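Local coordinates for bifunctional thiamine biosynthesis protein ThiDN (Methanocaldococcus jannaschii DSM 2661, PDB 2PHP) that probably phosphorylates hydroxymethylpyrimidine and its phosphate and joins the product to thiazole phosphate as thiamine phosphate, the latter step in this C-terminal ThiN domain, at residues 26-31 / 179-184; 30-35 / 57-62; 52-57 / 70-75; 94-99 / 161-166. One frame throughout, in Å; residues are numbered along the deposited sequence.

How the interactions relate
Interactions 1 and 2 start from the same loop between helix 8-22 and strand 37-40, share Ile-30 and Pro-31, and have centres about 12 Å apart. The first ties that loop to helix 167-185, so along the chain it encloses interactions 3 and 4; the second binds it to strand 57-59. Segments of interactions 2 and 3 alternate and share Ile-57, and both touch the second subunit. Interactions 3 and 4 lie about 14 Å apart, centre to centre, on one mixed sheet, at its 71-73 end and in its interior. Interaction 4, nearest the middle of the chain, reaches the loop through Asn-98. Sheet interior, subunit interface and C-terminal helix are thus connected through residues 26-35.

Interaction 1: 26-31 / 179-184; sequences NFTLIP and KIYNTL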
loop_
_atom_site.group_PDB
_atom_site.type_symbol
_atom_site.label_atom_id
_atom_site.label_comp_id
_atom_site.label_asym_id
_atom_site.label_seq_id
_atom_site.Cartn_x
_atom_site.Cartn_y
_atom_site.Cartn_z
ATOM N N ASN B 26 5.223 1.538 -18.577
ATOM C CA ASN B 26 6.050 0.374 -18.300
ATOM C C ASN B 26 7.469 0.795 -17.946
ATOM O O ASN B 26 8.385 0.661 -18.698
ATOM C CB ASN B 26 6.049 -0.581 -19.494
ATOM C CG ASN B 26 7.108 -1.659 -19.378
ATOM O OD1 ASN B 26 7.243 -2.298 -18.334
ATOM N ND2 ASN B 26 7.862 -1.863 -20.450
ATOM N N PHE B 27 7.456 1.557 -16.841
ATOM C CA PHE B 27 8.668 2.186 -16.336
ATOM C C PHE B 27 9.606 1.130 -15.761
ATOM O O PHE B 27 9.302 0.483 -14.757
ATOM C CB PHE B 27 8.265 3.226 -15.280
ATOM C CG PHE B 27 9.419 3.984 -14.676
ATOM C CD1 PHE B 27 10.377 4.593 -15.479
ATOM C CD2 PHE B 27 9.527 4.110 -13.293
ATOM C CE1 PHE B 27 11.431 5.319 -14.912
ATOM C CE2 PHE B 27 10.577 4.835 -12.716
ATOM C CZ PHE B 27 11.528 5.438 -13.529
ATOM N N THR B 28 10.745 0.948 -16.416
ATOM C CA THR B 28 11.718 -0.036 -15.973
ATOM C C THR B 28 13.047 0.636 -15.671
ATOM O O THR B 28 13.973 0.007 -15.161
ATOM C CB THR B 28 11.937 -1.118 -17.054
ATOM O OG1 THR B 28 12.465 -0.504 -18.238
ATOM C CG2 THR B 28 10.613 -1.816 -17.387
ATOM N N LEU B 29 13.138 1.920 -15.994
ATOM C CA LEU B 29 14.360 2.673 -15.746
ATOM C C LEU B 29 14.482 3.063 -14.262
ATOM O O LEU B 29 14.687 4.231 -13.918
ATOM C CB LEU B 29 14.381 3.912 -16.650
ATOM C CG LEU B 29 14.638 3.659 -18.149
ATOM C CD1 LEU B 29 14.528 4.965 -18.944
ATOM C CD2 LEU B 29 16.012 3.059 -18.334
ATOM N N ILE B 30 14.361 2.061 -13.393
ATOM C CA ILE B 30 14.447 2.263 -11.945
ATOM C C ILE B 30 15.819 1.894 -11.391
ATOM O O ILE B 30 16.257 0.743 -11.496
ATOM C CB ILE B 30 13.385 1.419 -11.195
ATOM C CG1 ILE B 30 11.989 1.783 -11.709
ATOM C CG2 ILE B 30 13.479 1.672 -9.675
ATOM C CD1 ILE B 30 10.918 0.807 -11.310
ATOM N N PRO B 31 16.511 2.866 -10.782
ATOM C CA PRO B 31 17.836 2.594 -10.217
ATOM C C PRO B 31 17.714 1.742 -8.955
ATOM O O PRO B 31 16.618 1.583 -8.413
ATOM C CB PRO B 31 18.377 3.984 -9.919
ATOM C CG PRO B 31 17.142 4.729 -9.523
ATOM C CD PRO B 31 16.109 4.263 -10.540
ATOM N N LYS B 179 10.722 4.678 -23.896
ATOM C CA LYS B 179 10.430 3.968 -25.140
ATOM C C LYS B 179 11.691 3.616 -25.902
ATOM O O LYS B 179 11.775 2.558 -26.520
ATOM C CB LYS B 179 9.488 4.789 -26.017
ATOM C CG LYS B 179 8.054 4.722 -25.517
ATOM C CD LYS B 179 7.125 5.635 -26.285
ATOM C CE LYS B 179 5.729 5.607 -25.672
ATOM N NZ LYS B 179 4.820 6.616 -26.288
ATOM N N ILE B 180 12.676 4.503 -25.846
ATOM C CA ILE B 180 13.945 4.260 -26.513
ATOM C C ILE B 180 14.613 3.106 -25.776
ATOM O O ILE B 180 15.084 2.147 -26.384
ATOM C CB ILE B 180 14.843 5.518 -26.462
ATOM C CG1 ILE B 180 14.207 6.629 -27.305
ATOM C CG2 ILE B 180 16.257 5.182 -26.924
ATOM C CD1 ILE B 180 14.985 7.933 -27.293
ATOM N N TYR B 181 14.620 3.194 -24.451
ATOM C CA TYR B 181 15.219 2.161 -23.624
ATOM C C TYR B 181 14.571 0.796 -23.870
ATOM O O TYR B 181 15.264 -0.223 -23.884
ATOM C CB TYR B 181 15.088 2.529 -22.146
ATOM C CG TYR B 181 15.831 1.596 -21.225
ATOM C CD1 TYR B 181 17.225 1.560 -21.216
ATOM C CD2 TYR B 181 15.142 0.755 -20.352
ATOM C CE1 TYR B 181 17.916 0.711 -20.358
ATOM C CE2 TYR B 181 15.821 -0.095 -19.484
ATOM C CZ TYR B 181 17.203 -0.113 -19.494
ATOM O OH TYR B 181 17.877 -0.940 -18.639
ATOM N N ASN B 182 13.251 0.768 -24.057
ATOM C CA ASN B 182 12.566 -0.500 -24.298
ATOM C C ASN B 182 13.128 -1.206 -25.528
ATOM O O ASN B 182 13.259 -2.429 -25.542
ATOM C CB ASN B 182 11.056 -0.303 -24.482
ATOM C CG ASN B 182 10.345 0.091 -23.189
ATOM O OD1 ASN B 182 10.750 -0.301 -22.085
ATOM N ND2 ASN B 182 9.263 0.858 -23.325
ATOM N N THR B 183 13.451 -0.430 -26.560
ATOM C CA THR B 183 13.999 -0.982 -27.789
ATOM C C THR B 183 15.376 -1.565 -27.489
ATOM O O THR B 183 15.686 -2.679 -27.908
ATOM C CB THR B 183 14.121 0.107 -28.882
ATOM O OG1 THR B 183 12.846 0.727 -29.075
ATOM C CG2 THR B 183 14.570 -0.502 -30.208
ATOM N N LEU B 184 16.197 -0.821 -26.756
ATOM C CA LEU B 184 17.529 -1.307 -26.409
ATOM C C LEU B 184 17.406 -2.607 -25.629
ATOM O O LEU B 184 18.136 -3.562 -25.873
ATOM C CB LEU B 184 18.280 -0.301 -25.537
ATOM C CG LEU B 184 18.649 1.067 -26.102
ATOM C CD1 LEU B 184 19.465 1.813 -25.058
ATOM C CD2 LEU B 184 19.447 0.910 -27.389
#
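Leu-29 and Tyr-181 meet because of how each leaves its backbone: the ring of Tyr-181 starts opposite its own backbone N (chi1 -173°) and extends from helix 167-185 to the loop, while Leu-29 carries CG beside its N (chi1 -72°) and continues nearly straight to CD1, turning the other branch, CD2, to the ring. CD2 lies over the centre of one ring face, a CH-pi contact, though modelled closer than is realistic. Behind it, Leu-29 CG stays 3.7 Å from Tyr-181 CD2, and CD1 is 4.1 Å from Tyr-181 CB; the two side chains run alongside each other, pointing opposite ways. Thr-28 comes to the same ring from its edge, in the ring plane, with OG1 3.6 Å from Tyr-181 CE2. That hydroxyl has its hydrogen bond elsewhere, with Gln-178 NE2. The same amide nitrogen bonds Asn-182 OD1. Beside the tyrosine, the amides of Asn-26 and Asn-182 lie nearly parallel, 17° apart, with Asn-26 ND2 3.7 Å from Asn-182 OD1, near but not bonded. Leu-29 is the centre of an inverse gamma turn, closed by a weak bond of 2.7 Å from Ile-30 N to Thr-28 O. Leu-105 of helix 103-109 also packs on Tyr-181, and Ile-177 on Leu-29. The loop is therefore fixed to the C-terminal helix by two different means: probably by nonpolar packing of a buried leucine on a tyrosine ring, whose exact spacing is doubtful, and by Gln-178, whose amide bonds Thr-28 OG1 through NE2 and, weakly, Leu-29 N through OE1.

Interaction 2: 30-35 / 57-62; sequences IPEVGS and IIKNKL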
loop_
_atom_site.group_PDB
_atom_site.type_symbol
_atom_site.label_atom_id
_atom_site.label_comp_id
_atom_site.label_asym_id
_atom_site.label_seq_id
_atom_site.Cartn_x
_atom_site.Cartn_y
_atom_site.Cartn_z
ATOM N N ILE B 30 14.361 2.061 -13.393
ATOM C CA ILE B 30 14.447 2.263 -11.945
ATOM C C ILE B 30 15.819 1.894 -11.391
ATOM O O ILE B 30 16.257 0.743 -11.496
ATOM C CB ILE B 30 13.385 1.419 -11.195
ATOM C CG1 ILE B 30 11.989 1.783 -11.709
ATOM C CG2 ILE B 30 13.479 1.672 -9.675
ATOM C CD1 ILE B 30 10.918 0.807 -11.310
ATOM N N PRO B 31 16.511 2.866 -10.782
ATOM C CA PRO B 31 17.836 2.594 -10.217
ATOM C C PRO B 31 17.714 1.742 -8.955
ATOM O O PRO B 31 16.618 1.583 -8.413
ATOM C CB PRO B 31 18.377 3.984 -9.919
ATOM C CG PRO B 31 17.142 4.729 -9.523
ATOM C CD PRO B 31 16.109 4.263 -10.540
ATOM N N GLU B 32 18.836 1.200 -8.494
ATOM C CA GLU B 32 18.842 0.368 -7.302
ATOM C C GLU B 32 18.411 1.135 -6.068
ATOM O O GLU B 32 17.850 0.554 -5.142
ATOM C CB GLU B 32 20.227 -0.246 -7.075
ATOM C CG GLU B 32 20.512 -1.385 -8.016
ATOM C CD GLU B 32 19.381 -2.399 -8.016
ATOM O OE1 GLU B 32 19.118 -2.990 -6.945
ATOM O OE2 GLU B 32 18.747 -2.595 -9.083
ATOM N N VAL B 33 18.669 2.437 -6.049
ATOM C CA VAL B 33 18.278 3.240 -4.899
ATOM C C VAL B 33 16.846 3.754 -5.033
ATOM O O VAL B 33 16.353 4.477 -4.162
ATOM C CB VAL B 33 19.228 4.431 -4.687
ATOM C CG1 VAL B 33 20.609 3.914 -4.356
ATOM C CG2 VAL B 33 19.256 5.323 -5.928
ATOM N N GLY B 34 16.183 3.363 -6.119
ATOM C CA GLY B 34 14.815 3.789 -6.347
ATOM C C GLY B 34 14.749 5.194 -6.917
ATOM O O GLY B 34 15.705 5.957 -6.812
ATOM N N SER B 35 13.615 5.544 -7.513
ATOM C CA SER B 35 13.448 6.873 -8.089
ATOM C C SER B 35 12.485 7.714 -7.271
ATOM O O SER B 35 11.679 7.192 -6.504
ATOM C CB SER B 35 12.873 6.786 -9.506
ATOM O OG SER B 35 13.696 6.039 -10.369
ATOM N N ILE B 57 10.021 5.237 -5.692
ATOM C CA ILE B 57 9.471 4.312 -6.666
ATOM C C ILE B 57 10.489 3.190 -6.758
ATOM O O ILE B 57 11.662 3.440 -7.049
ATOM C CB ILE B 57 9.298 4.989 -8.036
ATOM C CG1 ILE B 57 8.320 6.156 -7.889
ATOM C CG2 ILE B 57 8.779 3.973 -9.057
ATOM C CD1 ILE B 57 8.262 7.073 -9.071
ATOM N N ILE B 58 10.062 1.964 -6.472
ATOM C CA ILE B 58 10.974 0.827 -6.501
ATOM C C ILE B 58 10.473 -0.333 -7.349
ATOM O O ILE B 58 9.282 -0.436 -7.659
ATOM C CB ILE B 58 11.267 0.301 -5.067
ATOM C CG1 ILE B 58 9.992 -0.271 -4.446
ATOM C CG2 ILE B 58 11.805 1.433 -4.186
ATOM C CD1 ILE B 58 10.233 -0.957 -3.095
ATOM N N LYS B 59 11.395 -1.219 -7.709
ATOM C CA LYS B 59 11.046 -2.365 -8.536
ATOM C C LYS B 59 10.226 -3.402 -7.794
ATOM O O LYS B 59 10.417 -3.622 -6.600
ATOM C CB LYS B 59 12.307 -3.047 -9.084
ATOM C CG LYS B 59 13.001 -2.274 -10.194
ATOM C CD LYS B 59 14.193 -3.042 -10.772
ATOM C CE LYS B 59 14.825 -2.283 -11.948
ATOM N NZ LYS B 59 15.969 -3.018 -12.558
ATOM N N ASN B 60 9.280 -4.003 -8.505
ATOM C CA ASN B 60 8.470 -5.078 -7.951
ATOM C C ASN B 60 9.128 -6.272 -8.631
ATOM O O ASN B 60 8.966 -6.465 -9.836
ATOM C CB ASN B 60 7.008 -4.973 -8.399
ATOM C CG ASN B 60 6.167 -6.134 -7.898
ATOM O OD1 ASN B 60 6.677 -7.233 -7.688
ATOM N ND2 ASN B 60 4.870 -5.902 -7.725
ATOM N N LYS B 61 9.887 -7.053 -7.868
ATOM C CA LYS B 61 10.607 -8.206 -8.411
ATOM C C LYS B 61 9.786 -9.200 -9.236
ATOM O O LYS B 61 10.342 -9.856 -10.122
ATOM C CB LYS B 61 11.345 -8.954 -7.289
ATOM C CG LYS B 61 12.849 -8.655 -7.212
ATOM C CD LYS B 61 13.170 -7.369 -6.460
ATOM C CE LYS B 61 12.817 -7.490 -4.974
ATOM N NZ LYS B 61 13.416 -8.701 -4.355
ATOM N N LEU B 62 8.485 -9.314 -8.948
ATOM C CA LEU B 62 7.603 -10.230 -9.692
ATOM C C LEU B 62 7.191 -9.570 -11.003
ATOM O O LEU B 62 6.688 -10.229 -11.911
ATOM C CB LEU B 62 6.347 -10.610 -8.883
ATOM C CG LEU B 62 6.344 -12.024 -8.298
ATOM C CD1 LEU B 62 7.684 -12.303 -7.595
ATOM C CD2 LEU B 62 5.132 -12.218 -7.358
#
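Lys-59 runs alongside Ile-30 in the opposite direction. Its CB stands 4.7 Å from Ile-30 CD1. CG, turned beside the backbone N (chi1 -74°), is the first atom to touch, 3.8 Å from Ile-30 CB. Beyond it the chain is fully extended: CD passes 4.4 Å from Ile-30 O, and CE settles at 3.4 Å from that same oxygen. NZ ends near the carboxylate of Glu-32, whose OE2 lies 4.5 Å from Lys-59 NZ; this is too far for a salt bridge, yet opposite charges at that distance should still attract. The aliphatic part of the lysine thus shields the buried isoleucine, while its ammonium end reaches the exposed glutamate. Ile-30 also places CG2 over the backbone of Ile-57 and Ile-58. The backbones join at one antiparallel, hydrogen-bonded pair. Ser-35 N donates to Ile-57 O at 2.9 Å, and Ile-57 N returns a nearly straight bond (171°) to Ser-35 O at 2.7 Å, each donor lying in the carbonyl plane. Just before the bridge, the type I turn from Pro-31 to Gly-34 reverses the chain, and Gly-34 has the positive phi (80°) that glycine adopts readily; its CA comes to 3.2 Å from Ile-57 O. Ser-35 OG bonds Asn-98 O and Gly-34 O accepts from Asn-98 ND2, tying the turn to strand 95-100. On the other flank strand 57-59 pairs with strand 65-67, from which Phe-65 packs against Ile-30 and Ile-57, while Lys-61 reaches across to Leu-53 and Ala-75 of the second subunit.

Interaction 3: 52-57 / 70-75; sequences ALTGRI and DIEFGA
The flat groups that meet between Ala-52 and Glu-72 are backbone carbonyls, and their donors approach them differently. Ala-52 N reaches Glu-72 O, 3.1 Å away, from well above the carbonyl plane, by 45°, off the direction of the lone pairs. In return Glu-72 N donates to Ala-52 O at 3.0 Å with a smaller tilt of 26°. The two bonds make an antiparallel hydrogen-bonded pair. Ala-52 O also meets the CA of Ile-71. The type II turn from Glu-72 to Ala-75 brings the chain back to the strand, setting Ala-75 CB 3.2 Å from Ala-52 O. In the neighbouring non-hydrogen-bonded pair, Leu-53 CD2 touches Ile-71 CG1 at 4.0 Å on the sheet face beneath helix 8-22, whose Ile-12 and Leu-15 pack on Ile-71. Past the end of the strand Thr-54 takes over. Its OG1, lying between its own N and carbonyl carbon (chi1 48°), accepts from Asp-70 N at 2.8 Å, while Thr-54 N donates to Asp-70 O at 2.9 Å. Thr-54 CG2 rests 4.0 Å from Glu-72 CG. The threonine hydroxyl also bonds Tyr-66 OH of the second subunit, and Asp-70 OD1 forms a salt bridge with Lys-23 of the third. With strand pairing exhausted, a side-chain oxygen substitutes for a backbone carbonyl, so the ladder gains one further donor-acceptor exchange, beside residues that also bond the second and third subunits.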
loop_
_atom_site.group_PDB
_atom_site.type_symbol
_atom_site.label_atom_id
_atom_site.label_comp_id
_atom_site.label_asym_id
_atom_site.label_seq_id
_atom_site.Cartn_x
_atom_site.Cartn_y
_atom_site.Cartn_z
ATOM N N ALA B 52 7.642 15.991 -2.817
ATOM C CA ALA B 52 7.995 14.716 -3.443
ATOM C C ALA B 52 7.497 13.535 -2.606
ATOM O O ALA B 52 6.869 13.737 -1.569
ATOM C CB ALA B 52 9.498 14.632 -3.613
ATOM N N LEU B 53 7.783 12.310 -3.047
ATOM C CA LEU B 53 7.350 11.117 -2.318
ATOM C C LEU B 53 8.106 10.961 -1.015
ATOM O O LEU B 53 9.298 11.222 -0.957
ATOM C CB LEU B 53 7.556 9.854 -3.165
ATOM C CG LEU B 53 6.688 9.751 -4.417
ATOM C CD1 LEU B 53 7.084 8.549 -5.247
ATOM C CD2 LEU B 53 5.237 9.663 -4.008
ATOM N N THR B 54 7.403 10.539 0.030
ATOM C CA THR B 54 8.021 10.323 1.333
ATOM C C THR B 54 8.783 8.997 1.243
ATOM O O THR B 54 9.702 8.740 2.011
ATOM C CB THR B 54 6.948 10.265 2.448
ATOM O OG1 THR B 54 5.887 9.387 2.046
ATOM C CG2 THR B 54 6.376 11.660 2.714
ATOM N N GLY B 55 8.383 8.160 0.290
ATOM C CA GLY B 55 9.064 6.896 0.059
ATOM C C GLY B 55 9.820 7.063 -1.250
ATOM O O GLY B 55 10.536 8.049 -1.430
ATOM N N ARG B 56 9.650 6.120 -2.169
ATOM C CA ARG B 56 10.294 6.181 -3.475
ATOM C C ARG B 56 9.622 5.207 -4.424
ATOM O O ARG B 56 8.740 4.456 -4.021
ATOM C CB ARG B 56 11.787 5.849 -3.368
ATOM C CG ARG B 56 12.659 7.097 -3.177
ATOM C CD ARG B 56 14.116 6.854 -3.534
ATOM N NE ARG B 56 14.851 8.116 -3.604
ATOM C CZ ARG B 56 16.085 8.251 -4.087
ATOM N NH1 ARG B 56 16.745 7.198 -4.545
ATOM N NH2 ARG B 56 16.646 9.453 -4.141
ATOM N N ILE B 57 10.021 5.237 -5.692
ATOM C CA ILE B 57 9.471 4.312 -6.666
ATOM C C ILE B 57 10.489 3.190 -6.758
ATOM O O ILE B 57 11.662 3.440 -7.049
ATOM C CB ILE B 57 9.298 4.989 -8.036
ATOM C CG1 ILE B 57 8.320 6.156 -7.889
ATOM C CG2 ILE B 57 8.779 3.973 -9.057
ATOM C CD1 ILE B 57 8.262 7.073 -9.071
ATOM N N ASP B 70 3.688 9.165 0.312
ATOM C CA ASP B 70 2.775 10.232 -0.079
ATOM C C ASP B 70 3.547 11.435 -0.573
ATOM O O ASP B 70 4.743 11.569 -0.315
ATOM C CB ASP B 70 1.928 10.673 1.120
ATOM C CG ASP B 70 1.273 9.510 1.825
ATOM O OD1 ASP B 70 0.536 8.752 1.160
ATOM O OD2 ASP B 70 1.501 9.358 3.043
ATOM N N ILE B 71 2.851 12.320 -1.279
ATOM C CA ILE B 71 3.488 13.522 -1.767
ATOM C C ILE B 71 3.382 14.563 -0.673
ATOM O O ILE B 71 2.292 14.900 -0.231
ATOM C CB ILE B 71 2.814 14.039 -3.033
ATOM C CG1 ILE B 71 3.067 13.055 -4.167
ATOM C CG2 ILE B 71 3.354 15.408 -3.382
ATOM C CD1 ILE B 71 2.387 13.421 -5.464
ATOM N N GLU B 72 4.531 15.054 -0.232
ATOM C CA GLU B 72 4.569 16.048 0.815
ATOM C C GLU B 72 5.756 16.980 0.608
ATOM O O GLU B 72 6.802 16.569 0.079
ATOM C CB GLU B 72 4.688 15.356 2.174
ATOM C CG GLU B 72 3.542 14.404 2.477
ATOM C CD GLU B 72 2.608 14.939 3.548
ATOM O OE1 GLU B 72 2.157 16.102 3.423
ATOM O OE2 GLU B 72 2.334 14.180 4.505
ATOM N N PHE B 73 5.585 18.233 1.024
ATOM C CA PHE B 73 6.649 19.214 0.927
ATOM C C PHE B 73 7.743 18.860 1.929
ATOM O O PHE B 73 7.460 18.411 3.037
ATOM C CB PHE B 73 6.110 20.616 1.222
ATOM C CG PHE B 73 5.479 21.263 0.042
ATOM C CD1 PHE B 73 6.256 21.973 -0.870
ATOM C CD2 PHE B 73 4.115 21.106 -0.205
ATOM C CE1 PHE B 73 5.688 22.512 -2.014
ATOM C CE2 PHE B 73 3.538 21.641 -1.350
ATOM C CZ PHE B 73 4.323 22.346 -2.257
ATOM N N GLY B 74 8.990 19.075 1.533
ATOM C CA GLY B 74 10.097 18.767 2.407
ATOM C C GLY B 74 10.430 17.294 2.438
ATOM O O GLY B 74 11.332 16.876 3.147
ATOM N N ALA B 75 9.714 16.492 1.661
ATOM C CA ALA B 75 9.995 15.058 1.655
ATOM C C ALA B 75 11.402 14.720 1.168
ATOM O O ALA B 75 12.060 13.861 1.753
ATOM C CB ALA B 75 8.961 14.296 0.819
#

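Interaction 4: 94-99 / 161-166; sequences RACMNI and RVLGRD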
loop_
_atom_site.group_PDB
_atom_site.type_symbol
_atom_site.label_atom_id
_atom_site.label_comp_id
_atom_site.label_asym_id
_atom_site.label_seq_id
_atom_site.Cartn_x
_atom_site.Cartn_y
_atom_site.Cartn_z
ATOM N N ARG B 94 11.353 23.872 -12.147
ATOM C CA ARG B 94 10.873 23.534 -10.805
ATOM C C ARG B 94 10.746 22.030 -10.519
ATOM O O ARG B 94 10.367 21.650 -9.413
ATOM C CB ARG B 94 9.506 24.193 -10.558
ATOM C CG ARG B 94 9.499 25.698 -10.758
ATOM C CD ARG B 94 8.122 26.308 -10.522
ATOM N NE ARG B 94 7.122 25.885 -11.507
ATOM C CZ ARG B 94 6.191 24.963 -11.285
ATOM N NH1 ARG B 94 6.124 24.364 -10.107
ATOM N NH2 ARG B 94 5.328 24.635 -12.242
ATOM N N ALA B 95 11.070 21.175 -11.487
ATOM C CA ALA B 95 10.920 19.735 -11.267
ATOM C C ALA B 95 12.064 18.849 -11.735
ATOM O O ALA B 95 12.801 19.184 -12.671
ATOM C CB ALA B 95 9.614 19.253 -11.898
ATOM N N CYS B 96 12.179 17.692 -11.086
ATOM C CA CYS B 96 13.225 16.729 -11.402
ATOM C C CYS B 96 12.878 15.314 -10.940
ATOM O O CYS B 96 12.221 15.117 -9.913
ATOM C CB CYS B 96 14.541 17.168 -10.753
ATOM S SG CYS B 96 15.920 15.999 -10.934
HETATM N N MSE B 97 13.327 14.334 -11.718
HETATM C CA MSE B 97 13.116 12.924 -11.403
HETATM C C MSE B 97 14.392 12.171 -11.747
HETATM O O MSE B 97 14.950 12.372 -12.827
HETATM C CB MSE B 97 11.966 12.346 -12.226
HETATM C CG MSE B 97 11.827 10.845 -12.063
HETATM SE SE MSE B 97 10.284 10.143 -12.974
HETATM C CE MSE B 97 10.261 8.344 -12.260
ATOM N N ASN B 98 14.863 11.314 -10.845
ATOM C CA ASN B 98 16.070 10.549 -11.131
ATOM C C ASN B 98 15.680 9.180 -11.669
ATOM O O ASN B 98 14.755 8.555 -11.155
ATOM C CB ASN B 98 16.945 10.402 -9.882
ATOM C CG ASN B 98 16.276 9.597 -8.777
ATOM O OD1 ASN B 98 15.255 10.009 -8.220
ATOM N ND2 ASN B 98 16.852 8.439 -8.455
ATOM N N ILE B 99 16.367 8.735 -12.722
ATOM C CA ILE B 99 16.096 7.433 -13.324
ATOM C C ILE B 99 17.393 6.664 -13.551
ATOM O O ILE B 99 18.489 7.234 -13.488
ATOM C CB ILE B 99 15.345 7.566 -14.669
ATOM C CG1 ILE B 99 16.251 8.205 -15.721
ATOM C CG2 ILE B 99 14.089 8.410 -14.480
ATOM C CD1 ILE B 99 15.574 8.340 -17.079
ATOM N N ARG B 161 19.366 12.279 -14.428
ATOM C CA ARG B 161 18.383 13.150 -13.807
ATOM C C ARG B 161 17.679 13.969 -14.893
ATOM O O ARG B 161 18.324 14.679 -15.664
ATOM C CB ARG B 161 19.083 14.046 -12.777
ATOM C CG ARG B 161 19.904 13.239 -11.770
ATOM C CD ARG B 161 20.790 14.100 -10.886
ATOM N NE ARG B 161 21.581 13.277 -9.966
ATOM C CZ ARG B 161 22.691 12.621 -10.299
ATOM N NH1 ARG B 161 23.174 12.691 -11.539
ATOM N NH2 ARG B 161 23.304 11.866 -9.399
ATOM N N VAL B 162 16.356 13.831 -14.966
ATOM C CA VAL B 162 15.537 14.537 -15.943
ATOM C C VAL B 162 14.908 15.771 -15.277
ATOM O O VAL B 162 14.250 15.657 -14.244
ATOM C CB VAL B 162 14.426 13.599 -16.503
ATOM C CG1 VAL B 162 13.546 14.342 -17.492
ATOM C CG2 VAL B 162 15.067 12.377 -17.177
ATOM N N LEU B 163 15.126 16.945 -15.866
ATOM C CA LEU B 163 14.601 18.197 -15.319
ATOM C C LEU B 163 13.548 18.808 -16.241
ATOM O O LEU B 163 13.461 18.456 -17.418
ATOM C CB LEU B 163 15.741 19.209 -15.111
ATOM C CG LEU B 163 16.916 18.829 -14.196
ATOM C CD1 LEU B 163 17.808 17.816 -14.889
ATOM C CD2 LEU B 163 17.737 20.066 -13.856
ATOM N N GLY B 164 12.752 19.730 -15.705
ATOM C CA GLY B 164 11.716 20.362 -16.503
ATOM C C GLY B 164 11.002 21.457 -15.737
ATOM O O GLY B 164 11.322 21.711 -14.573
ATOM N N ARG B 165 10.032 22.099 -16.384
ATOM C CA ARG B 165 9.282 23.187 -15.760
ATOM C C ARG B 165 8.395 22.709 -14.617
ATOM O O ARG B 165 8.245 23.405 -13.610
ATOM C CB ARG B 165 8.455 23.929 -16.817
ATOM C CG ARG B 165 9.321 24.596 -17.882
ATOM C CD ARG B 165 8.720 25.891 -18.392
ATOM N NE ARG B 165 9.093 26.153 -19.778
ATOM C CZ ARG B 165 9.068 25.239 -20.747
ATOM N NH1 ARG B 165 8.678 23.992 -20.486
ATOM N NH2 ARG B 165 9.452 25.562 -21.977
ATOM N N ASP B 166 7.799 21.532 -14.782
ATOM C CA ASP B 166 6.966 20.936 -13.741
ATOM C C ASP B 166 7.022 19.418 -13.851
ATOM O O ASP B 166 7.533 18.874 -14.838
ATOM C CB ASP B 166 5.514 21.430 -13.810
ATOM C CG ASP B 166 4.869 21.186 -15.155
ATOM O OD1 ASP B 166 4.938 20.045 -15.671
ATOM O OD2 ASP B 166 4.274 22.144 -15.688
HETATM O O HOH W 1 2.472 23.876 -13.439
#
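An antiparallel strand pair in the interior of the mixed sheet joins Ala-95 to Gly-164, with a classic beta bulge at the start of strand 95-99. Strands 95-99 and 161-164 run at 163° to each other, their axes 4.7 Å apart at closest approach. Met-97, a selenomethionine, pairs with Val-162: the N of Met-97 donates to Val-162 O at 3.0 Å, and Val-162 N to Met-97 O at 2.9 Å. Ala-95 and Gly-164 exchange a second pair of bonds, with Ala-95 N 3.1 Å from Gly-164 O. At the bulge Arg-94 also faces Gly-164, and its N adds a weak bond to Gly-164 O. The Arg-94 side chain bends at chi3 (-66°) and lays one face of its guanidinium over Arg-165 O, the oxygen 3.1 Å above the guanidinium plane and offset toward its rim. NH1 is held by a salt bridge to Glu-39 and by Ser-40 O; NH2 of Arg-94 comes 3.6 Å from Asp-166 CB, and a water links NH2 weakly to Asp-166 OD2. The partner strand 161-164 leads through Arg-165 to Asp-166, the N-cap of helix 167-185, whose OD1 accepts from Glu-169 N. That helix packs on the face bearing Ala-95, Met-97 and Val-162, whereas helix 77-87 meets Cys-96, Asn-98 and Arg-161 on the other, the layering of an alpha/beta/alpha domain.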